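Local coordinates for cysteine synthase (Fusobacterium nucleatum subsp. nucleatum strain ATCC 25586, PDB 5XEM), which produces hydrogen sulfide from L-cysteine by pyridoxal 5'-phosphate-dependent beta-replacement and probably also makes L-cysteine from O-acetyl-L-serine and sulfide, at residues 48-53 with 79-84; 69-74 with 144-149. All blocks are in the same frame, centred on the assembly; numbering follows the deposited sequence.

Contact 1 of 2, residues 48-53 with 79-84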
loop_
_atom_site.group_PDB
_atom_site.type_symbol
_atom_site.label_atom_id
_atom_site.label_comp_id
_atom_site.label_asym_id
_atom_site.label_seq_id
_atom_site.Cartn_x
_atom_site.Cartn_y
_atom_site.Cartn_z
ATOM N N ARG A 48 -0.198 -11.504 8.153
ATOM C CA ARG A 48 0.291 -12.110 9.410
ATOM C C ARG A 48 -0.153 -13.566 9.556
ATOM O O ARG A 48 0.657 -14.442 9.949
ATOM C CB ARG A 48 -0.177 -11.355 10.652
ATOM C CG ARG A 48 0.325 -9.944 10.784
ATOM C CD ARG A 48 -0.364 -9.251 11.933
ATOM N NE ARG A 48 -0.054 -7.839 12.053
ATOM C CZ ARG A 48 0.916 -7.292 12.786
ATOM N NH1 ARG A 48 1.801 -8.053 13.445
ATOM N NH2 ARG A 48 1.047 -5.988 12.809
ATOM N N ILE A 49 -1.420 -13.833 9.242
ATOM C CA ILE A 49 -1.965 -15.197 9.369
ATOM C C ILE A 49 -1.540 -16.100 8.227
ATOM O O ILE A 49 -1.293 -17.300 8.443
ATOM C CB ILE A 49 -3.510 -15.246 9.636
ATOM C CG1 ILE A 49 -4.393 -15.050 8.390
ATOM C CG2 ILE A 49 -3.869 -14.303 10.786
ATOM C CD1 ILE A 49 -5.854 -15.500 8.626
ATOM N N ALA A 50 -1.432 -15.540 7.017
ATOM C CA ALA A 50 -0.891 -16.282 5.890
ATOM C C ALA A 50 0.514 -16.800 6.221
ATOM O O ALA A 50 0.824 -17.966 5.998
ATOM C CB ALA A 50 -0.860 -15.409 4.640
ATOM N N LEU A 51 1.349 -15.908 6.746
ATOM C CA LEU A 51 2.711 -16.272 7.095
ATOM C C LEU A 51 2.729 -17.336 8.176
ATOM O O LEU A 51 3.403 -18.358 8.034
ATOM C CB LEU A 51 3.491 -15.074 7.586
ATOM C CG LEU A 51 4.974 -15.327 7.885
ATOM C CD1 LEU A 51 5.693 -15.878 6.657
ATOM C CD2 LEU A 51 5.622 -14.056 8.406
ATOM N N LYS A 52 2.011 -17.107 9.263
ATOM C CA LYS A 52 2.082 -18.071 10.346
ATOM C C LYS A 52 1.471 -19.426 9.980
ATOM O O LYS A 52 2.048 -20.471 10.321
ATOM C CB LYS A 52 1.478 -17.547 11.635
ATOM C CG LYS A 52 1.848 -18.475 12.806
ATOM C CD LYS A 52 1.541 -17.925 14.178
ATOM C CE LYS A 52 1.948 -18.889 15.285
ATOM N NZ LYS A 52 3.413 -18.987 15.468
ATOM N N MET A 53 0.325 -19.429 9.293
ATOM C CA MET A 53 -0.274 -20.701 8.870
ATOM C C MET A 53 0.668 -21.471 7.962
ATOM O O MET A 53 0.826 -22.710 8.113
ATOM C CB MET A 53 -1.629 -20.490 8.198
ATOM C CG MET A 53 -2.690 -19.988 9.154
ATOM S SD MET A 53 -4.355 -19.967 8.446
ATOM C CE MET A 53 -4.178 -18.755 7.124
ATOM N N ILE A 79 -4.881 -12.847 -0.916
ATOM C CA ILE A 79 -3.777 -11.961 -1.319
ATOM C C ILE A 79 -2.523 -12.197 -0.486
ATOM O O ILE A 79 -1.446 -12.320 -1.024
ATOM C CB ILE A 79 -4.197 -10.489 -1.250
ATOM C CG1 ILE A 79 -5.316 -10.235 -2.267
ATOM C CG2 ILE A 79 -2.975 -9.570 -1.420
ATOM C CD1 ILE A 79 -6.056 -8.929 -1.986
ATOM N N GLY A 80 -2.660 -12.270 0.835
ATOM C CA GLY A 80 -1.539 -12.575 1.699
ATOM C C GLY A 80 -0.881 -13.924 1.405
ATOM O O GLY A 80 0.330 -14.030 1.343
ATOM N N LEU A 81 -1.682 -14.956 1.230
ATOM C CA LEU A 81 -1.186 -16.255 0.786
ATOM C C LEU A 81 -0.518 -16.186 -0.568
ATOM O O LEU A 81 0.538 -16.767 -0.755
ATOM C CB LEU A 81 -2.309 -17.294 0.754
ATOM C CG LEU A 81 -2.827 -17.755 2.102
ATOM C CD1 LEU A 81 -4.124 -18.539 1.921
ATOM C CD2 LEU A 81 -1.762 -18.595 2.813
ATOM N N ALA A 82 -1.091 -15.422 -1.488
ATOM C CA ALA A 82 -0.533 -15.322 -2.846
ATOM C C ALA A 82 0.882 -14.710 -2.835
ATOM O O ALA A 82 1.797 -15.212 -3.478
ATOM C CB ALA A 82 -1.472 -14.537 -3.740
ATOM N N MET A 83 1.052 -13.655 -2.049
ATOM C CA MET A 83 2.328 -12.936 -1.967
ATOM C C MET A 83 3.372 -13.868 -1.356
ATOM O O MET A 83 4.501 -13.996 -1.862
ATOM C CB MET A 83 2.149 -11.687 -1.126
ATOM C CG MET A 83 3.425 -10.919 -0.881
ATOM S SD MET A 83 3.186 -9.569 0.285
ATOM C CE MET A 83 2.933 -10.541 1.772
ATOM N N ILE A 84 3.001 -14.549 -0.272
ATOM C CA ILE A 84 3.938 -15.455 0.382
ATOM C C ILE A 84 4.292 -16.669 -0.504
ATOM O O ILE A 84 5.466 -17.044 -0.618
ATOM C CB ILE A 84 3.428 -15.869 1.748
ATOM C CG1 ILE A 84 3.497 -14.650 2.686
ATOM C CG2 ILE A 84 4.236 -17.060 2.280
ATOM C CD1 ILE A 84 2.578 -14.787 3.878
#

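Contact 2 of 2, residues 69-74 with 144-149. With 85F ((2R)-2-azanyl-3-[(2R)-2-azanyl-3-oxidanyl-3-oxidanylidene-propyl]sulfanyl-propanoic acid), chain C; ACT (acetate ion), chain F.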
loop_
_atom_site.group_PDB
_atom_site.type_symbol
_atom_site.label_atom_id
_atom_site.label_comp_id
_atom_site.label_asym_id
_atom_site.label_seq_id
_atom_site.Cartn_x
_atom_site.Cartn_y
_atom_site.Cartn_z
ATOM N N ILE A 69 -1.418 -25.298 -2.217
ATOM C CA ILE A 69 -2.095 -24.626 -1.127
ATOM C C ILE A 69 -3.481 -24.251 -1.677
ATOM O O ILE A 69 -3.577 -23.740 -2.783
ATOM C CB ILE A 69 -1.344 -23.367 -0.655
ATOM C CG1 ILE A 69 0.142 -23.675 -0.422
ATOM C CG2 ILE A 69 -2.017 -22.763 0.572
ATOM C CD1 ILE A 69 0.423 -24.866 0.464
ATOM N N ILE A 70 -4.522 -24.540 -0.908
ATOM C CA ILE A 70 -5.917 -24.284 -1.320
ATOM C C ILE A 70 -6.651 -23.583 -0.180
ATOM O O ILE A 70 -6.645 -24.068 0.952
ATOM C CB ILE A 70 -6.672 -25.581 -1.682
ATOM C CG1 ILE A 70 -5.872 -26.471 -2.644
ATOM C CG2 ILE A 70 -8.024 -25.218 -2.317
ATOM C CD1 ILE A 70 -6.413 -27.894 -2.833
ATOM N N GLU A 71 -7.268 -22.422 -0.443
ATOM C CA GLU A 71 -7.927 -21.657 0.606
ATOM C C GLU A 71 -9.183 -20.975 0.088
ATOM O O GLU A 71 -9.217 -20.500 -1.059
ATOM C CB GLU A 71 -6.965 -20.592 1.220
ATOM C CG GLU A 71 -7.528 -19.786 2.398
ATOM C CD GLU A 71 -7.705 -20.592 3.692
ATOM O OE1 GLU A 71 -7.730 -21.842 3.631
ATOM O OE2 GLU A 71 -7.797 -19.966 4.775
ATOM N N ALA A 72 -10.205 -20.955 0.943
ATOM C CA ALA A 72 -11.397 -20.120 0.747
ATOM C C ALA A 72 -11.210 -18.752 1.418
ATOM O O ALA A 72 -10.864 -18.658 2.615
ATOM C CB ALA A 72 -12.631 -20.818 1.298
ATOM N N THR A 73 -11.490 -17.695 0.666
ATOM C CA THR A 73 -11.249 -16.349 1.172
ATOM C C THR A 73 -12.211 -15.346 0.558
ATOM O O THR A 73 -12.730 -15.570 -0.533
ATOM C CB THR A 73 -9.789 -15.931 0.862
ATOM O OG1 THR A 73 -9.587 -14.566 1.252
ATOM C CG2 THR A 73 -9.481 -16.054 -0.593
ATOM N N SER A 74 -12.439 -14.248 1.259
ATOM C CA SER A 74 -13.155 -13.094 0.675
ATOM C C SER A 74 -12.220 -12.174 -0.093
ATOM O O SER A 74 -12.674 -11.229 -0.763
ATOM C CB SER A 74 -13.891 -12.305 1.752
ATOM O OG SER A 74 -12.984 -11.775 2.689
ATOM N N PRO A 144 -5.005 -24.102 4.545
ATOM C CA PRO A 144 -4.694 -23.362 5.771
ATOM C C PRO A 144 -5.905 -23.282 6.706
ATOM O O PRO A 144 -5.788 -23.437 7.932
ATOM C CB PRO A 144 -4.286 -21.974 5.259
ATOM C CG PRO A 144 -3.772 -22.228 3.894
ATOM C CD PRO A 144 -4.529 -23.389 3.343
ATOM N N ASN A 145 -7.074 -23.092 6.103
ATOM C CA ASN A 145 -8.338 -22.880 6.829
ATOM C C ASN A 145 -8.303 -21.824 7.919
ATOM O O ASN A 145 -8.336 -22.109 9.115
ATOM C CB ASN A 145 -8.934 -24.168 7.341
ATOM C CG ASN A 145 -10.457 -24.055 7.540
ATOM O OD1 ASN A 145 -10.958 -22.970 7.833
ATOM N ND2 ASN A 145 -11.196 -25.145 7.301
ATOM N N GLN A 146 -8.320 -20.557 7.501
ATOM C CA GLN A 146 -8.388 -19.461 8.449
ATOM C C GLN A 146 -9.560 -19.557 9.453
ATOM O O GLN A 146 -9.500 -18.964 10.527
ATOM C CB GLN A 146 -8.490 -18.126 7.714
ATOM C CG GLN A 146 -9.701 -18.002 6.806
ATOM C CD GLN A 146 -9.689 -16.697 6.053
ATOM O OE1 GLN A 146 -9.250 -15.669 6.567
ATOM N NE2 GLN A 146 -10.151 -16.742 4.821
ATOM N N PHE A 147 -10.623 -20.272 9.079
ATOM C CA PHE A 147 -11.791 -20.387 9.957
ATOM C C PHE A 147 -11.572 -21.266 11.187
ATOM O O PHE A 147 -12.220 -21.062 12.209
ATOM C CB PHE A 147 -12.991 -20.873 9.147
ATOM C CG PHE A 147 -13.282 -19.996 7.986
ATOM C CD1 PHE A 147 -13.957 -18.808 8.185
ATOM C CD2 PHE A 147 -12.817 -20.310 6.708
ATOM C CE1 PHE A 147 -14.187 -17.951 7.121
ATOM C CE2 PHE A 147 -13.035 -19.436 5.644
ATOM C CZ PHE A 147 -13.727 -18.269 5.860
ATOM N N THR A 148 -10.657 -22.232 11.073
ATOM C CA THR A 148 -10.436 -23.238 12.122
ATOM C C THR A 148 -8.991 -23.289 12.641
ATOM O O THR A 148 -8.730 -23.852 13.704
ATOM C CB THR A 148 -10.806 -24.616 11.576
ATOM O OG1 THR A 148 -9.874 -24.997 10.543
ATOM C CG2 THR A 148 -12.213 -24.571 10.978
ATOM N N ASN A 149 -8.054 -22.694 11.902
ATOM C CA ASN A 149 -6.629 -22.817 12.218
ATOM C C ASN A 149 -6.248 -21.900 13.352
ATOM O O ASN A 149 -6.308 -20.673 13.223
ATOM C CB ASN A 149 -5.812 -22.514 10.957
ATOM C CG ASN A 149 -4.351 -22.933 11.052
ATOM O OD1 ASN A 149 -3.739 -22.881 12.112
ATOM N ND2 ASN A 149 -3.777 -23.335 9.915
HETATM N N 85F C . -11.397 -11.352 5.720
HETATM C CA 85F C . -11.300 -12.806 5.474
HETATM C CB 85F C . -12.708 -13.437 5.411
HETATM S SG 85F C . -13.546 -13.502 6.976
HETATM C CD 85F C . -15.098 -14.379 6.686
HETATM C CE 85F C . -16.055 -13.694 5.675
HETATM N NZ2 85F C . -16.253 -12.273 5.988
HETATM C CZ1 85F C . -17.424 -14.420 5.764
HETATM O OH1 85F C . -18.379 -13.867 5.140
HETATM O OH2 85F C . -17.547 -15.484 6.434
HETATM C C 85F C . -10.548 -13.096 4.194
HETATM O OXT 85F C . -9.757 -12.227 3.796
HETATM O O 85F C . -10.741 -14.212 3.649
HETATM C C ACT F . -10.761 -27.990 4.890
HETATM O O ACT F . -10.246 -27.655 5.959
HETATM O OXT ACT F . -10.236 -28.848 4.169
HETATM C CH3 ACT F . -12.050 -27.333 4.482
#

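Contact 1 of 2, residues 48-53 with 79-84
Ala50 and Ile84 each set a methyl group on a flat peptide unit of the facing helix. CB of Ala50 lies over the face of the Gly80-Leu81 peptide, 3.5 Å from Leu81 N and nearly as close to Gly80 C. In return, CD1 of Ile84 stands over the face of the Ala50-Leu51 peptide, 3.3 Å from Leu51 N. Beside the Gly80-Leu81 peptide, Leu81 CD2 also touches the Ala50 methyl, 3.8 Å from CB, and CD1 of Ile84 also reaches Leu51 CB.

The small residues explain this intimacy. Gly80 presents bare backbone where a side chain would otherwise project at Ala50, and alanine brings a single methyl to meet it, so the segment axes approach to 8.3 Å. Ile84, one turn beyond Gly80, supplies the longer arm: with CG1 anti to its carbonyl carbon (chi1 -70°) and the chain then extended, CD1 reaches the neighbouring backbone. Leucine and isoleucine suit a contact made by dispersion forces in a largely buried place.

Elsewhere on the 48-53 helix, Arg48 forms salt bridges with Glu37 and Glu163. On the 79-84 helix, Met83 packs on Gly264 of the second subunit.

The crossing angle of -53° is close to that expected for ridges-into-grooves packing of i to i+4 ridges. The helices carrying it, 46-60 and 76-88, begin at Lys46, the lysine predicted to carry the cofactor though not bonded to it here, and at the cofactor-binding Asn76, an arrangement belonging to the fold type II pyridoxal-phosphate enzymes.

Contact 2 of 2, residues 69-74 with 144-149
Glu71 and Gln146 join the end of strand 68-72, in the parallel sheet of this fold type II enzyme, to the loop following strand 141-142, at the wall of the pocket that holds the lanthionine. Three hydrogen bonds cross the contact. The Glu71 carboxylate grips two successive backbone amides, Asn145 N at OE1 (2.8 Å) and Gln146 N at OE2 (2.8 Å). Both come from the syn side; the Gln146 bond is nearly straight (167°), the Asn145 one bent (137°) and tilted out of the carboxylate plane. CG anti to the backbone N (chi1 -176°) and a bend at chi2 turn this acid to the loop, and the paired bonds limit its rotation. Asn149 ND2 ties the loop back to Pro144 O.

The apolar part rests on Pro144, whose CD meets Ile69 CG2 at 3.8 Å, the side chains crossing at about a right angle.

Carboxylate oxygen O of the lanthionine takes bonds from Thr73 OG1, Ser74 N and Gln146 NE2. Gln146 CG lies over one face of the Phe147 ring, whose edge, at CE1, meets ligand CD at 3.7 Å. An amide suits position 146: OE1 accepts from Lys46 NZ and bonds to Thr77 OG1, while NE2 donates to Ala72 O (3.0 Å) and lanthionine O (2.9 Å).

How the contacts relate
From the N terminus, helix 46-60 comes first, then strand 68-72, helix 76-88 and, much later, the loop at 144-149. Contact 1 closes a loop of 25 residues by bringing the two helices together; contact 2 closes one of 69 residues between the strand and the late loop. Their segments alternate along the chain, so the loops cross. The centres lie about 10 Å apart and the contacts meet directly: Leu81 CD1 packs on Glu71 CB at 3.6 Å, and Met53 CE on Pro144 CB at 3.7 Å. Helix 76-88 thus packs on the strand and helix 46-60 on the 144-149 loop, while contact 1 joins the two helices and contact 2 the strand and loop.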